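Local coordinates for protein DNA double-strand break repair nuclease NurA (Sulfolobus solfataricus, PDB 2YGK) that processes the ends of broken double-stranded DNA as a manganese-dependent nuclease, probably acting with the helicase HerA to resect the 5' strand, at residues N142-Q147 with M174-M179; A24-Q29 with G211-D216; T261-G266 with G292-G297; S90-I95 with L117-R122; R252-T257 with D273-V278. All coordinates share one frame; numbering follows the deposited sequence. Where two conformers were deposited one is given.

Contact 1 (N142-Q147 with M174-M179)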
# COMPACT_ATOMS: atom_id res chain seq x y z
N ASN A 142 -0.75 -7.97 15.02
CA ASN A 142 -1.39 -7.23 16.12
C ASN A 142 -2.29 -8.12 16.95
O ASN A 142 -2.49 -9.28 16.63
CB ASN A 142 -2.21 -6.03 15.60
CG ASN A 142 -1.34 -4.94 14.95
OD1 ASN A 142 -0.14 -4.81 15.23
ND2 ASN A 142 -1.97 -4.13 14.09
N LYS A 143 -2.84 -7.55 18.01
CA LYS A 143 -3.72 -8.25 18.92
C LYS A 143 -5.10 -8.48 18.26
O LYS A 143 -5.60 -7.61 17.54
CB LYS A 143 -3.82 -7.42 20.21
CG LYS A 143 -2.42 -7.02 20.80
CD LYS A 143 -2.49 -6.53 22.26
CE LYS A 143 -1.09 -6.37 22.88
NZ LYS A 143 -1.13 -6.19 24.36
N VAL A 144 -5.70 -9.65 18.50
CA VAL A 144 -6.95 -10.07 17.84
C VAL A 144 -8.19 -10.34 18.74
O VAL A 144 -8.12 -11.05 19.75
CB VAL A 144 -6.71 -11.33 17.01
CG1 VAL A 144 -7.84 -12.31 17.16
CG2 VAL A 144 -6.50 -10.96 15.54
N ASP A 145 -9.33 -9.79 18.35
CA ASP A 145 -10.56 -9.99 19.11
C ASP A 145 -11.01 -11.45 19.04
O ASP A 145 -11.48 -11.92 18.01
CB ASP A 145 -11.66 -9.08 18.57
CG ASP A 145 -12.92 -9.13 19.42
OD1 ASP A 145 -12.93 -9.84 20.45
OD2 ASP A 145 -13.91 -8.46 19.04
N ILE A 146 -10.86 -12.16 20.17
CA ILE A 146 -11.08 -13.62 20.23
C ILE A 146 -12.50 -13.94 20.63
O ILE A 146 -12.73 -15.03 21.17
CB ILE A 146 -10.15 -14.33 21.28
CG1 ILE A 146 -10.39 -13.76 22.69
CG2 ILE A 146 -8.66 -14.22 20.84
CD1 ILE A 146 -10.48 -14.83 23.84
N GLN A 147 -13.43 -13.02 20.38
CA GLN A 147 -14.80 -13.13 20.90
C GLN A 147 -15.87 -13.14 19.81
O GLN A 147 -17.03 -13.49 20.05
CB GLN A 147 -15.08 -11.96 21.87
CG GLN A 147 -14.06 -11.78 22.99
CD GLN A 147 -14.53 -10.81 24.08
OE1 GLN A 147 -15.74 -10.66 24.32
NE2 GLN A 147 -13.57 -10.15 24.73
N MSE A 174 -12.29 -13.25 8.29
CA MSE A 174 -11.20 -13.93 7.57
C MSE A 174 -9.80 -13.32 7.91
O MSE A 174 -8.87 -14.03 8.30
CB MSE A 174 -11.41 -13.98 6.05
CG MSE A 174 -10.28 -14.80 5.41
SE MSE A 174 -10.21 -14.94 3.52
CE MSE A 174 -8.96 -16.35 3.24
N ARG A 175 -9.67 -12.00 7.76
CA ARG A 175 -8.46 -11.34 8.15
C ARG A 175 -8.10 -11.78 9.57
O ARG A 175 -6.97 -12.15 9.82
CB ARG A 175 -8.58 -9.83 8.08
CG ARG A 175 -7.49 -9.07 8.88
CD ARG A 175 -7.83 -7.60 9.03
NE ARG A 175 -9.21 -7.45 9.52
CZ ARG A 175 -9.57 -6.87 10.66
NH1 ARG A 175 -8.67 -6.33 11.47
NH2 ARG A 175 -10.86 -6.82 10.98
N ASP A 176 -9.08 -11.75 10.47
CA ASP A 176 -8.82 -12.03 11.89
C ASP A 176 -8.49 -13.50 12.15
O ASP A 176 -7.58 -13.79 12.92
CB ASP A 176 -9.98 -11.54 12.77
CG ASP A 176 -9.92 -10.04 13.05
OD1 ASP A 176 -9.07 -9.34 12.45
OD2 ASP A 176 -10.71 -9.56 13.88
N LEU A 177 -9.19 -14.41 11.49
CA LEU A 177 -8.80 -15.81 11.55
C LEU A 177 -7.40 -16.06 11.03
O LEU A 177 -6.67 -16.86 11.60
CB LEU A 177 -9.75 -16.69 10.76
CG LEU A 177 -10.98 -17.18 11.47
CD1 LEU A 177 -11.69 -18.17 10.53
CD2 LEU A 177 -10.67 -17.82 12.84
N LEU A 178 -7.01 -15.40 9.95
CA LEU A 178 -5.65 -15.57 9.40
C LEU A 178 -4.59 -15.03 10.36
O LEU A 178 -3.56 -15.62 10.51
CB LEU A 178 -5.52 -14.94 8.02
CG LEU A 178 -6.14 -15.75 6.88
CD1 LEU A 178 -6.42 -14.91 5.60
CD2 LEU A 178 -5.28 -16.94 6.57
N MSE A 179 -4.88 -13.91 11.01
CA MSE A 179 -3.98 -13.36 12.02
C MSE A 179 -3.75 -14.39 13.13
O MSE A 179 -2.60 -14.67 13.49
CB MSE A 179 -4.56 -12.08 12.61
CG MSE A 179 -4.49 -10.91 11.66
SE MSE A 179 -5.25 -9.31 12.40
CE MSE A 179 -3.90 -8.96 13.77

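Contact 2 (A24-Q29 with G211-D216)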
# COMPACT_ATOMS: atom_id res chain seq x y z
N ALA A 24 20.98 16.14 8.96
CA ALA A 24 22.42 15.85 9.12
C ALA A 24 22.94 16.27 10.50
O ALA A 24 23.40 15.43 11.28
CB ALA A 24 23.23 16.54 8.03
N ASN A 25 22.86 17.56 10.78
CA ASN A 25 23.30 18.11 12.07
C ASN A 25 22.63 17.39 13.25
O ASN A 25 23.32 16.88 14.12
CB ASN A 25 23.03 19.63 12.14
CG ASN A 25 24.01 20.44 11.30
OD1 ASN A 25 24.63 19.93 10.37
ND2 ASN A 25 24.15 21.72 11.63
N TYR A 26 21.30 17.35 13.27
CA TYR A 26 20.58 16.67 14.35
C TYR A 26 21.21 15.32 14.64
O TYR A 26 21.51 15.01 15.79
CB TYR A 26 19.09 16.49 14.02
CG TYR A 26 18.39 15.40 14.85
CD1 TYR A 26 17.78 15.71 16.07
CD2 TYR A 26 18.35 14.08 14.39
CE1 TYR A 26 17.13 14.72 16.82
CE2 TYR A 26 17.71 13.07 15.14
CZ TYR A 26 17.10 13.40 16.35
OH TYR A 26 16.47 12.43 17.08
N LEU A 27 21.41 14.52 13.58
CA LEU A 27 21.97 13.18 13.72
C LEU A 27 23.39 13.20 14.23
O LEU A 27 23.75 12.37 15.05
CB LEU A 27 21.91 12.41 12.39
CG LEU A 27 20.54 11.87 12.00
CD1 LEU A 27 20.48 11.50 10.51
CD2 LEU A 27 20.18 10.67 12.90
N LYS A 28 24.18 14.15 13.75
CA LYS A 28 25.59 14.29 14.16
C LYS A 28 25.69 14.65 15.65
O LYS A 28 26.57 14.14 16.35
CB LYS A 28 26.28 15.36 13.30
CG LYS A 28 27.79 15.49 13.51
CD LYS A 28 28.40 16.52 12.55
CE LYS A 28 29.86 16.79 12.88
NZ LYS A 28 30.46 17.78 11.95
N GLN A 29 24.77 15.49 16.11
CA GLN A 29 24.78 16.01 17.47
C GLN A 29 23.90 15.19 18.41
O GLN A 29 23.83 15.47 19.60
CB GLN A 29 24.34 17.49 17.47
CG GLN A 29 25.51 18.48 17.63
CD GLN A 29 25.30 19.83 16.93
OE1 GLN A 29 24.34 20.02 16.16
NE2 GLN A 29 26.21 20.78 17.19
N GLY A 211 16.90 5.76 20.55
CA GLY A 211 15.73 6.59 20.86
C GLY A 211 15.70 7.93 20.14
O GLY A 211 15.52 8.98 20.77
N THR A 212 15.88 7.89 18.82
CA THR A 212 15.97 9.09 18.00
C THR A 212 14.83 9.12 16.99
O THR A 212 14.01 8.21 16.95
CB THR A 212 17.32 9.16 17.26
OG1 THR A 212 17.37 8.18 16.21
CG2 THR A 212 18.49 8.95 18.23
N ASP A 213 14.79 10.18 16.18
CA ASP A 213 13.76 10.33 15.17
C ASP A 213 13.93 9.33 14.05
O ASP A 213 12.97 9.05 13.34
CB ASP A 213 13.78 11.74 14.57
CG ASP A 213 13.26 12.81 15.53
OD1 ASP A 213 12.41 12.49 16.39
OD2 ASP A 213 13.70 13.97 15.41
N TYR A 214 15.14 8.79 13.90
CA TYR A 214 15.44 7.80 12.86
C TYR A 214 15.59 6.40 13.47
O TYR A 214 15.81 6.26 14.67
CB TYR A 214 16.71 8.22 12.10
CG TYR A 214 16.43 9.35 11.15
CD1 TYR A 214 16.41 10.67 11.58
CD2 TYR A 214 16.12 9.10 9.82
CE1 TYR A 214 16.10 11.71 10.68
CE2 TYR A 214 15.83 10.11 8.93
CZ TYR A 214 15.81 11.42 9.36
OH TYR A 214 15.50 12.41 8.45
N PRO A 215 15.42 5.34 12.66
CA PRO A 215 15.61 4.03 13.28
C PRO A 215 17.08 3.65 13.53
O PRO A 215 17.99 4.17 12.87
CB PRO A 215 14.93 3.08 12.29
CG PRO A 215 14.85 3.81 11.02
CD PRO A 215 14.79 5.25 11.34
N ASP A 216 17.27 2.75 14.49
CA ASP A 216 18.59 2.33 14.98
C ASP A 216 19.45 1.76 13.89
O ASP A 216 20.67 2.01 13.83
CB ASP A 216 18.45 1.25 16.04
CG ASP A 216 17.83 1.76 17.33
OD1 ASP A 216 18.00 2.95 17.68
OD2 ASP A 216 17.18 0.94 18.01

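Contact 3 (T261-G266 with G292-G297)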
# COMPACT_ATOMS: atom_id res chain seq x y z
N THR A 261 23.54 -6.60 13.24
CA THR A 261 24.88 -7.08 12.88
C THR A 261 25.12 -6.66 11.46
O THR A 261 24.17 -6.48 10.69
CB THR A 261 24.99 -8.65 13.03
OG1 THR A 261 26.33 -9.12 12.73
CG2 THR A 261 23.97 -9.32 12.15
N ARG A 262 26.40 -6.45 11.16
CA ARG A 262 26.92 -6.32 9.83
C ARG A 262 27.84 -7.48 9.70
O ARG A 262 28.79 -7.58 10.47
CB ARG A 262 27.72 -5.02 9.70
CG ARG A 262 28.42 -4.89 8.34
CD ARG A 262 29.17 -3.59 8.20
NE ARG A 262 28.32 -2.38 8.16
CZ ARG A 262 28.22 -1.44 9.11
NH1 ARG A 262 28.91 -1.52 10.24
NH2 ARG A 262 27.42 -0.38 8.93
N LEU A 263 27.59 -8.35 8.70
CA LEU A 263 28.35 -9.59 8.52
C LEU A 263 29.67 -9.39 7.80
O LEU A 263 30.55 -10.24 7.87
CB LEU A 263 27.55 -10.63 7.75
CG LEU A 263 26.26 -10.98 8.48
CD1 LEU A 263 25.36 -11.67 7.55
CD2 LEU A 263 26.47 -11.80 9.78
N ASP A 264 29.79 -8.25 7.11
CA ASP A 264 30.88 -8.00 6.17
C ASP A 264 31.19 -6.51 6.13
O ASP A 264 30.26 -5.67 6.02
CB ASP A 264 30.45 -8.51 4.81
CG ASP A 264 31.49 -8.32 3.76
OD1 ASP A 264 32.59 -7.80 4.05
OD2 ASP A 264 31.19 -8.69 2.59
N ASN A 265 32.47 -6.18 6.25
CA ASN A 265 32.95 -4.80 6.24
C ASN A 265 32.32 -4.01 5.12
O ASN A 265 32.41 -4.41 3.98
CB ASN A 265 34.45 -4.78 6.04
CG ASN A 265 35.23 -5.08 7.31
OD1 ASN A 265 34.68 -5.12 8.42
ND2 ASN A 265 36.54 -5.25 7.16
N GLY A 266 31.68 -2.89 5.44
CA GLY A 266 31.21 -1.95 4.43
C GLY A 266 29.82 -2.22 3.91
O GLY A 266 29.28 -1.45 3.10
N GLY A 292 29.38 -17.65 6.45
CA GLY A 292 29.75 -18.72 5.55
C GLY A 292 28.72 -19.08 4.50
O GLY A 292 28.99 -19.88 3.62
N VAL A 293 27.52 -18.52 4.59
CA VAL A 293 26.52 -18.73 3.55
C VAL A 293 26.01 -17.39 3.03
O VAL A 293 24.95 -17.33 2.40
CB VAL A 293 25.36 -19.56 4.07
CG1 VAL A 293 25.90 -20.86 4.64
CG2 VAL A 293 24.58 -18.78 5.13
N SER A 294 26.77 -16.33 3.28
CA SER A 294 26.39 -14.97 2.99
C SER A 294 27.16 -14.46 1.82
O SER A 294 28.32 -14.81 1.59
CB SER A 294 26.70 -14.06 4.17
OG SER A 294 25.77 -14.27 5.22
N ILE A 295 26.49 -13.61 1.06
CA ILE A 295 27.12 -12.84 0.01
C ILE A 295 26.85 -11.38 0.24
O ILE A 295 25.70 -11.00 0.54
CB ILE A 295 26.59 -13.28 -1.34
CG1 ILE A 295 27.36 -14.54 -1.71
CG2 ILE A 295 26.82 -12.22 -2.41
CD1 ILE A 295 26.62 -15.34 -2.70
N LYS A 296 27.91 -10.58 0.12
CA LYS A 296 27.82 -9.13 0.32
C LYS A 296 26.98 -8.78 1.53
O LYS A 296 26.17 -7.88 1.45
CB LYS A 296 27.24 -8.42 -0.90
CG LYS A 296 28.30 -8.15 -2.01
CD LYS A 296 27.63 -8.04 -3.40
CE LYS A 296 28.69 -7.91 -4.49
NZ LYS A 296 29.51 -6.70 -4.27
N GLY A 297 27.19 -9.49 2.64
CA GLY A 297 26.64 -9.10 3.91
C GLY A 297 25.30 -9.71 4.21
O GLY A 297 24.79 -9.47 5.30
O HOH W 1 29.46 -11.25 3.25

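Contact 4 (S90-I95 with L117-R122)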
# COMPACT_ATOMS: atom_id res chain seq x y z
N SER A 90 11.15 -27.30 -0.45
CA SER A 90 9.73 -27.30 -0.77
C SER A 90 9.33 -26.00 -1.45
O SER A 90 9.98 -24.97 -1.27
CB SER A 90 8.92 -27.46 0.50
OG SER A 90 9.35 -28.60 1.21
N GLU A 91 8.27 -26.08 -2.23
CA GLU A 91 7.54 -24.93 -2.78
C GLU A 91 6.06 -25.13 -2.47
O GLU A 91 5.53 -26.22 -2.56
CB GLU A 91 7.71 -24.81 -4.29
CG GLU A 91 9.15 -24.63 -4.79
CD GLU A 91 9.82 -25.94 -5.23
OE1 GLU A 91 9.77 -26.98 -4.49
OE2 GLU A 91 10.41 -25.93 -6.33
N ASP A 92 5.39 -24.05 -2.13
CA ASP A 92 4.03 -24.12 -1.63
C ASP A 92 3.40 -22.81 -2.04
O ASP A 92 3.92 -21.75 -1.70
CB ASP A 92 4.06 -24.28 -0.12
CG ASP A 92 2.80 -24.89 0.44
OD1 ASP A 92 1.71 -24.78 -0.18
OD2 ASP A 92 2.89 -25.49 1.53
N GLY A 93 2.32 -22.87 -2.80
CA GLY A 93 1.67 -21.68 -3.32
C GLY A 93 0.35 -21.94 -4.02
O GLY A 93 0.18 -22.94 -4.70
N GLN A 94 -0.58 -20.99 -3.85
CA GLN A 94 -1.89 -21.03 -4.48
C GLN A 94 -2.17 -19.77 -5.34
O GLN A 94 -1.70 -18.69 -5.01
CB GLN A 94 -2.96 -21.14 -3.38
CG GLN A 94 -4.38 -21.47 -3.90
CD GLN A 94 -5.09 -22.46 -2.99
OE1 GLN A 94 -4.97 -22.36 -1.76
NE2 GLN A 94 -5.81 -23.42 -3.57
N ILE A 95 -2.93 -19.95 -6.43
CA ILE A 95 -3.61 -18.84 -7.15
C ILE A 95 -5.10 -18.88 -6.85
O ILE A 95 -5.67 -19.95 -6.71
CB ILE A 95 -3.49 -18.95 -8.67
CG1 ILE A 95 -2.03 -18.94 -9.11
CG2 ILE A 95 -4.21 -17.81 -9.35
CD1 ILE A 95 -1.84 -19.28 -10.59
N LEU A 117 5.33 -19.79 7.34
CA LEU A 117 5.43 -20.36 8.67
C LEU A 117 5.12 -21.84 8.62
O LEU A 117 5.78 -22.61 9.30
CB LEU A 117 4.49 -19.69 9.65
CG LEU A 117 4.66 -18.18 9.90
CD1 LEU A 117 3.42 -17.77 10.70
CD2 LEU A 117 6.03 -17.75 10.60
N SER A 118 4.17 -22.28 7.80
CA SER A 118 3.99 -23.73 7.75
C SER A 118 5.16 -24.48 7.09
O SER A 118 5.39 -25.61 7.41
CB SER A 118 2.64 -24.12 7.15
OG SER A 118 2.72 -24.09 5.75
N LEU A 119 5.91 -23.86 6.19
CA LEU A 119 7.11 -24.52 5.65
C LEU A 119 8.23 -24.53 6.70
O LEU A 119 9.10 -25.42 6.71
CB LEU A 119 7.59 -23.84 4.36
CG LEU A 119 6.71 -24.02 3.13
CD1 LEU A 119 7.19 -23.22 1.93
CD2 LEU A 119 6.70 -25.46 2.77
N ALA A 120 8.23 -23.56 7.59
CA ALA A 120 9.20 -23.59 8.68
C ALA A 120 8.95 -24.84 9.54
O ALA A 120 9.90 -25.46 10.05
CB ALA A 120 9.10 -22.32 9.52
N LEU A 121 7.70 -25.25 9.70
CA LEU A 121 7.41 -26.47 10.42
C LEU A 121 7.69 -27.67 9.56
O LEU A 121 8.20 -28.67 10.04
CB LEU A 121 5.98 -26.52 10.89
CG LEU A 121 5.68 -25.56 12.02
CD1 LEU A 121 4.17 -25.34 12.05
CD2 LEU A 121 6.19 -26.05 13.38
N ARG A 122 7.36 -27.59 8.28
CA ARG A 122 7.69 -28.71 7.42
C ARG A 122 9.20 -29.02 7.45
O ARG A 122 9.58 -30.10 7.83
CB ARG A 122 7.21 -28.47 6.00
CG ARG A 122 7.15 -29.75 5.18
CD ARG A 122 6.45 -29.54 3.85
NE ARG A 122 7.02 -30.40 2.82
CZ ARG A 122 6.77 -30.32 1.51
NH1 ARG A 122 5.94 -29.40 1.02
NH2 ARG A 122 7.38 -31.17 0.68

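Contact 5 (R252-T257 with D273-V278)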
# COMPACT_ATOMS: atom_id res chain seq x y z
N ARG A 252 2.88 -15.33 25.16
CA ARG A 252 2.72 -14.02 25.80
C ARG A 252 3.90 -13.67 26.73
O ARG A 252 4.32 -12.52 26.75
CB ARG A 252 1.38 -13.90 26.53
CG ARG A 252 0.15 -13.79 25.61
CD ARG A 252 -1.18 -13.80 26.41
NE ARG A 252 -2.35 -13.54 25.55
CZ ARG A 252 -3.22 -12.54 25.70
NH1 ARG A 252 -3.12 -11.66 26.69
NH2 ARG A 252 -4.23 -12.42 24.84
N LYS A 253 4.45 -14.64 27.46
CA LYS A 253 5.73 -14.41 28.20
C LYS A 253 6.92 -14.92 27.39
O LYS A 253 7.85 -15.51 27.97
CB LYS A 253 5.79 -15.02 29.63
CG LYS A 253 5.08 -16.32 29.79
CD LYS A 253 5.11 -16.97 31.19
CE LYS A 253 3.86 -17.82 31.54
NZ LYS A 253 3.62 -17.91 32.98
N MSE A 254 6.92 -14.69 26.08
CA MSE A 254 8.14 -14.91 25.34
C MSE A 254 8.91 -13.63 25.42
O MSE A 254 8.39 -12.56 25.11
CB MSE A 254 7.92 -15.38 23.89
CG MSE A 254 7.74 -16.91 23.77
SE MSE A 254 8.78 -18.06 25.06
CE MSE A 254 7.94 -19.77 24.67
N GLU A 255 10.13 -13.75 25.92
CA GLU A 255 11.10 -12.69 25.87
C GLU A 255 12.10 -13.10 24.80
O GLU A 255 12.58 -14.24 24.78
CB GLU A 255 11.80 -12.50 27.22
CG GLU A 255 11.00 -11.66 28.21
CD GLU A 255 11.85 -11.10 29.36
OE1 GLU A 255 12.59 -11.87 30.03
OE2 GLU A 255 11.77 -9.87 29.59
N TYR A 256 12.41 -12.17 23.90
CA TYR A 256 13.38 -12.43 22.87
C TYR A 256 14.49 -11.40 22.87
O TYR A 256 14.41 -10.38 23.55
CB TYR A 256 12.71 -12.54 21.50
CG TYR A 256 12.07 -11.30 20.96
CD1 TYR A 256 10.85 -10.86 21.43
CD2 TYR A 256 12.66 -10.61 19.92
CE1 TYR A 256 10.24 -9.71 20.91
CE2 TYR A 256 12.08 -9.48 19.38
CZ TYR A 256 10.87 -9.03 19.87
OH TYR A 256 10.30 -7.90 19.32
N THR A 257 15.54 -11.71 22.12
CA THR A 257 16.68 -10.84 22.01
C THR A 257 16.78 -10.30 20.58
O THR A 257 16.61 -11.04 19.62
CB THR A 257 17.97 -11.57 22.35
OG1 THR A 257 17.87 -12.11 23.67
CG2 THR A 257 19.14 -10.62 22.33
N ASP A 273 16.36 -11.21 15.31
CA ASP A 273 15.63 -11.56 16.52
C ASP A 273 15.77 -13.04 16.75
O ASP A 273 15.58 -13.83 15.84
CB ASP A 273 14.15 -11.26 16.40
CG ASP A 273 13.86 -9.80 16.11
OD1 ASP A 273 14.70 -9.01 16.53
OD2 ASP A 273 12.80 -9.49 15.43
N ILE A 274 16.07 -13.43 17.97
CA ILE A 274 16.21 -14.83 18.32
C ILE A 274 15.50 -15.03 19.66
O ILE A 274 15.79 -14.34 20.59
CB ILE A 274 17.73 -15.24 18.33
CG1 ILE A 274 17.96 -16.61 18.95
CG2 ILE A 274 18.57 -14.27 19.09
CD1 ILE A 274 19.41 -17.04 18.83
N VAL A 275 14.54 -15.94 19.73
CA VAL A 275 13.83 -16.21 20.99
C VAL A 275 14.69 -17.00 21.98
O VAL A 275 15.08 -18.16 21.73
CB VAL A 275 12.54 -17.02 20.78
CG1 VAL A 275 12.02 -17.49 22.11
CG2 VAL A 275 11.50 -16.21 20.01
N GLY A 276 14.93 -16.38 23.12
CA GLY A 276 15.79 -16.95 24.15
C GLY A 276 16.75 -15.89 24.65
O GLY A 276 16.72 -14.74 24.17
N ARG A 277 17.57 -16.26 25.63
CA ARG A 277 18.71 -15.43 26.01
C ARG A 277 19.93 -15.85 25.22
O ARG A 277 20.14 -17.03 24.92
CB ARG A 277 19.00 -15.47 27.52
CG ARG A 277 18.69 -14.14 28.24
CD ARG A 277 18.67 -14.32 29.76
NE ARG A 277 17.57 -13.57 30.38
CZ ARG A 277 16.92 -13.94 31.48
NH1 ARG A 277 17.22 -15.07 32.13
NH2 ARG A 277 15.94 -13.17 31.95
N VAL A 278 20.72 -14.85 24.90
CA VAL A 278 21.81 -14.98 23.97
C VAL A 278 22.91 -14.09 24.49
O VAL A 278 22.62 -13.07 25.09
CB VAL A 278 21.32 -14.55 22.59
CG1 VAL A 278 22.40 -13.91 21.79
CG2 VAL A 278 20.70 -15.74 21.87
O HOH W 2 10.73 -8.25 16.27

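Contact 1 (N142-Q147 with M174-M179)
The carboxylate of Asp-176, which meets the methyl branch of Val-144 across this contact, lies against a second flat group, the guanidinium of Arg-175: OD1 of Asp-176 sits 3.1 Å above the guanidinium plane, over its centre. This is a salt bridge, with Arg-175 NH1 at 3.2 Å from Asp-176 OD1, but one made by charge alone, since an oxygen over the face has no N-H pointing at it. The first torsion of Asp-176 (chi1 -80°) keeps CG beside its own backbone N, which sets OD1 over the guanidinium. A weak, long ion pair ties Arg-175 to Asp-103.

The loop 142-147, between helices 136-140 and 151-159, reaches helix 171-193 mainly through Val-144. Its CG2 methyl lies 4.0 Å from Asp-176 O and 4.3 Å from Asp-176 OD1. The same methyl is 3.7 Å from CB of Met-179, a selenomethionine; the two side chains cross at a slant. Met-179 was deposited in two conformers; in the one given, its CE approaches Asn-142, but that placement is doubtful in detail. Phe-149 packs on Val-144 and Leu-177 and also touches Asp-176, while Leu-110 of helix 104-123 covers Met-179 from another helix.

Between the two segments the chemistry is thus van der Waals packing between Val-144 and Met-179, with the ionic pair confined to the helix. Asp-145 OD2 lies 6.2 Å from Asp-176 OD2, so a mild like-charge interaction is possible, and Arg-175 would probably offset it.

Contact 2 (A24-Q29 with G211-D216)
Tyr-26, Leu-27 and Tyr-214 bury most of the surface where helix 17-38 packs on the loop after strand 197-201, which ends in Pro-215, the N-cap of helix 216-223. Tyr-26 extends away from its helix with CG opposite the backbone N (chi1 160°), which carries the phenol to Thr-212 and Asp-213. There the carboxylate of Asp-213 crosses the phenol obliquely, the two planes only 12° apart, and OD2 of Asp-213 is 3.6 Å from CZ of Tyr-26. That carboxylate also makes a salt bridge with Lys-99 of the second subunit.

Leu-27, one residue on, turns its isobutyl end to Tyr-214. Its CD1 lies 4.3 Å above one face of the Tyr-214 ring, offset toward the rim, and the two side chains cross at about a right angle. The hydroxyl of Tyr-214 bonds to the carbonyl of Ile-68 of the second subunit, so this ring joins the helix to the dimer interface.

Thr-212 OG1 donates to Tyr-214 O at 2.9 Å and links two residues of the loop. The polar link across the contact is nearly straight: Asp-213 N donates to Tyr-26 OH over 2.9 Å, with an N-H...O angle of 159°.

Contact 3 (T261-G266 with G292-G297)
Leu-263 packs into the end of a small beta hairpin, strands 294-295 and 298-299, whose two-residue turn has the backbone angles of type I' (Lys-296 phi 43°, Gly-297 phi 92°). Leu-263 itself follows strand 255-262, at the start of the connection to strand 270-275, so the contact sets the tip of one hairpin against the turn of another.

The tight part is the leucine. Its CD1 branch reaches 3.2 Å from Gly-297 O and 3.5 Å from Ser-294 OG, touching both oxygens with a single methyl. The hydroxyl of Ser-294 is engaged with Leu-290 O at the end of helix 280-291, and Leu-290 and Ile-270 also pack on Leu-263. The leucine is therefore buried among strand, helix and turn.

The looser side begins one residue later. Asp-264 meets the turn by its CB, 4.0 Å from Gly-297 CA, while its carboxylate passes Lys-296 at a distance: OD2 of Asp-264 lies 4.1 Å from Lys-296 CA. The side chain of Lys-296 starts off away from the other segment, and the residue is exposed. A fully extended first torsion (chi1 -179°) brings the Asp-264 carboxylate to a bridging water, which accepts from Gly-297 N at 2.9 Å and donates to Asp-264 OD2 at 3.2 Å.

Contact 4 (S90-I95 with L117-R122)
Ser-90, the first residue of the strand segment, places its hydroxyl over a face of the Arg-122 guanidinium: OG of Ser-90 stands 3.1 Å above that plane, over its centre. The approach is face-on, so although Ser-90 OG comes within 3.3 Å of Arg-122 NH2, the angle is too poor for a hydrogen bond. The polar partner of this hydroxyl is instead Asp-123 OD2, next along the chain from Arg-122. On its carbon side, Ser-90 CB lies 3.8 Å from CD2 of Leu-119.

Glu-91 points to the other side of the sheet, where its carboxylate has a weak, long ion pair with Lys-4 of the second subunit. Asp-92 returns to the helix side. Its CB rests 3.9 Å from CD1 of Leu-119, so the two leucine methyls are shared between Ser-90 and Asp-92. OD2 of Asp-92 lies 4.0 Å from CD2 of Leu-119; Arg-122 NH1 is 5.0 Å from the same oxygen, a distant attraction.

Beyond Asp-92 the strand draws away. The axes of strand 90-95 and helix 117-122 come within 9.8 Å, at 152°. The Leu-119 side chain is about 12 Å from the bound manganese, so this is packing near the site, not part of it. Strand 85-98 borders the large mixed sheet and pairs with strand 70-82, whose Ala-76 touches Leu-119; the far side of helix 104-123 packs on strand 129-133 through Ala-120 and on helix 171-193 through Ala-120 and Leu-121.

Contact 5 (R252-T257 with D273-V278)
Thr-257 and Ile-274 form an antiparallel hydrogen-bonded pair, with Thr-257 N donating to Ile-274 O at 3.1 Å (173°) and Ile-274 N donating back to Thr-257 O at 3.0 Å (163°). The Thr-257 carbonyl is gripped further by a CA-H...O contact from Asp-273 CA.

Thr-257 adds a side-chain bond. Its OG1, opposite the carbonyl carbon (chi1 -57°), donates 2.9 Å to Gly-276 O in the plane of that carbonyl, so one residue fastens both the paired strand and the chain just after it. Thr-257 and Ile-274 share a face of the sheet, where Leu-232 covers the threonine.

On the other face, Tyr-256 and Asp-273 run alongside each other in the same direction, their planes steeply inclined. Tyr-256 CE2 is 3.7 Å from Asp-273 CG, and OD1 of Asp-273 lies at the ring edge, in its plane. That oxygen is held by Thr-258 OG1 and a salt bridge from Arg-271. Asp-273 OD2 accepts from Leu-136 N and from a water at 2.6 Å, which is itself 3.1 Å from Tyr-256 OH; several partners thus fix the carboxylate's rotation. Next to them Val-275 CG2 packs 4.1 Å from Tyr-256 CB, and Ile-190 of helix 171-193 touches Val-275 and Met-254. At the exposed margin Glu-255 and Arg-277 run side by side, too far apart for a salt bridge, with only a general attraction.

Together these contacts close the open end of the hairpin 255-262/270-275 within the large mixed sheet, consistent with the RNase H-like clan; the Asp-273 side chain lies about 11 Å from that of the manganese ligand Asp-133.

Contacts 3 and 5 share strand 255-262 and work at its two ends: contact 5 pairs the strand by backbone bonds, whereas contact 3 joins the loop beyond it to a turn through methyl packing and a water. Contact 4 reaches the same sheet at the outermost strand within the chain, 85-98, where a helix covers it. Contact 1 belongs to the helical layer, its centre 23 Å from that of contact 5, and is only partly buried, like contacts 3, 4 and 5. Contact 2 is the more buried one, though far from the chain's centre; the second subunit packs over it, which probably contributes to its burial. Contact 4 meets that subunit too, 40 Å away between centres.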